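Local coordinates for protein aerobactin synthase IucA (Klebsiella pneumoniae subsp. pneumoniae, PDB 5JM8) that probably catalyses an ATP-dependent condensation step in assembly of the siderophore aerobactin, as a member of the IucA/IucC family of NIS synthetases, at residues A116-Q119 with Q120-A124. Residues are numbered along the deposited sequence; the frame is centred on the assembly and turned at random.
Sequences AHTQ and QAIDA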
loop_
_atom_site.group_PDB
_atom_site.type_symbol
_atom_site.label_atom_id
_atom_site.label_comp_id
_atom_site.label_asym_id
_atom_site.label_seq_id
_atom_site.Cartn_x
_atom_site.Cartn_y
_atom_site.Cartn_z
ATOM N N ALA A 116 29.169 -25.303 -8.530
ATOM C CA ALA A 116 29.865 -24.038 -8.319
ATOM C C ALA A 116 28.921 -22.845 -8.435
ATOM O O ALA A 116 28.982 -21.914 -7.630
ATOM C CB ALA A 116 30.999 -23.896 -9.308
ATOM N N HIS A 117 28.059 -22.876 -9.446
ATOM C CA HIS A 117 27.086 -21.812 -9.664
ATOM C C HIS A 117 26.166 -21.669 -8.460
ATOM O O HIS A 117 25.795 -20.559 -8.078
ATOM C CB HIS A 117 26.262 -22.092 -10.920
ATOM C CG HIS A 117 27.079 -22.160 -12.172
ATOM N ND1 HIS A 117 26.653 -22.822 -13.304
ATOM C CD2 HIS A 117 28.301 -21.657 -12.468
ATOM C CE1 HIS A 117 27.574 -22.717 -14.244
ATOM N NE2 HIS A 117 28.584 -22.017 -13.763
ATOM N N THR A 118 25.797 -22.803 -7.875
ATOM C CA THR A 118 24.946 -22.821 -6.694
ATOM C C THR A 118 25.636 -22.132 -5.523
ATOM O O THR A 118 25.022 -21.337 -4.814
ATOM C CB THR A 118 24.578 -24.258 -6.285
ATOM O OG1 THR A 118 23.850 -24.888 -7.343
ATOM C CG2 THR A 118 23.727 -24.263 -5.019
ATOM N N GLN A 119 26.913 -22.441 -5.324
ATOM C CA GLN A 119 27.671 -21.858 -4.223
ATOM C C GLN A 119 27.752 -20.348 -4.384
ATOM O O GLN A 119 27.643 -19.608 -3.408
ATOM C CB GLN A 119 29.076 -22.465 -4.150
ATOM C CG GLN A 119 29.917 -21.961 -2.980
ATOM C CD GLN A 119 29.356 -22.380 -1.632
ATOM O OE1 GLN A 119 29.193 -23.568 -1.355
ATOM N NE2 GLN A 119 29.054 -21.401 -0.788
ATOM N N GLN A 120 27.937 -19.897 -5.622
ATOM C CA GLN A 120 27.965 -18.470 -5.923
ATOM C C GLN A 120 26.665 -17.817 -5.483
ATOM O O GLN A 120 26.672 -16.818 -4.764
ATOM C CB GLN A 120 28.187 -18.228 -7.419
ATOM C CG GLN A 120 29.587 -18.554 -7.918
ATOM C CD GLN A 120 29.725 -18.384 -9.421
ATOM O OE1 GLN A 120 28.733 -18.391 -10.153
ATOM N NE2 GLN A 120 30.958 -18.226 -9.889
ATOM N N ALA A 121 25.552 -18.397 -5.918
ATOM C CA ALA A 121 24.233 -17.867 -5.606
ATOM C C ALA A 121 24.006 -17.810 -4.101
ATOM O O ALA A 121 23.481 -16.826 -3.583
ATOM C CB ALA A 121 23.160 -18.708 -6.270
ATOM N N ILE A 122 24.413 -18.867 -3.405
ATOM C CA ILE A 122 24.257 -18.939 -1.956
ATOM C C ILE A 122 25.040 -17.825 -1.266
ATOM O O ILE A 122 24.582 -17.261 -0.272
ATOM C CB ILE A 122 24.714 -20.315 -1.411
ATOM C CG1 ILE A 122 23.726 -21.399 -1.855
ATOM C CG2 ILE A 122 24.817 -20.291 0.117
ATOM C CD1 ILE A 122 24.188 -22.820 -1.605
ATOM N N ASP A 123 26.220 -17.516 -1.795
ATOM C CA ASP A 123 27.054 -16.453 -1.243
ATOM C C ASP A 123 26.543 -15.071 -1.646
ATOM O O ASP A 123 26.890 -14.069 -1.021
ATOM C CB ASP A 123 28.506 -16.615 -1.700
ATOM C CG ASP A 123 29.187 -17.825 -1.081
ATOM O OD1 ASP A 123 28.803 -18.229 0.038
ATOM O OD2 ASP A 123 30.117 -18.369 -1.714
ATOM N N ALA A 124 25.725 -15.024 -2.693
ATOM C CA ALA A 124 25.184 -13.763 -3.192
ATOM C C ALA A 124 23.853 -13.399 -2.533
ATOM O O ALA A 124 23.497 -12.223 -2.456
ATOM C CB ALA A 124 25.011 -13.834 -4.702
#
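Gln119 and Asp123, one helical turn apart near the C-terminal end of helix 101-124, reach for each other over its exposed side. From Gln119, CB leaves the backbone beside Gln120 N of the following peptide, and CG, anti to the backbone N (chi1 -177°), passes 3.8 Å from Asp123 OD2. A bend at chi2 then brings CD of Gln119 within 4.1 Å of Asp123 OD2, the amide and carboxylate planes 41° apart. There NE2 of Gln119 makes weak, long hydrogen bonds to both oxygens of Asp123, the one to OD2 nearly straight (166°) and the one to OD1 more bent. Beneath them Asp123 N donates to Gln119 O, one of four successive i to i+4 backbone bonds, the first running from Gln120 N to Ala116 O.

On the more buried side, Thr118 CG2 meets the CD1 tip of Ile122 at 3.7 Å, while Ile122 CG1 rests 3.2 Å from Thr118 O, the acceptor for Ile122 N. The hydroxyl of Thr118 is hydrogen-bonded to Ser114 O, and its side chain also touches Lys156. The third pair, His117 and Gln120, lies side by side, with Gln120 OE1 4.0 Å from His117 CD2. His117 ND1 is hydrogen-bonded to Lys156 O. This last part of helix 101-124 brings the Thr118 side chain about 11 Å from the bound ATP, and Ala124 packs on His126 of the second subunit.

The chemistry thus changes around the helix. Repeated backbone bonds and small apolar contacts hold the turns together, whereas the amide-carboxylate pair, long and exposed, probably adds little stability and may rearrange readily in solvent.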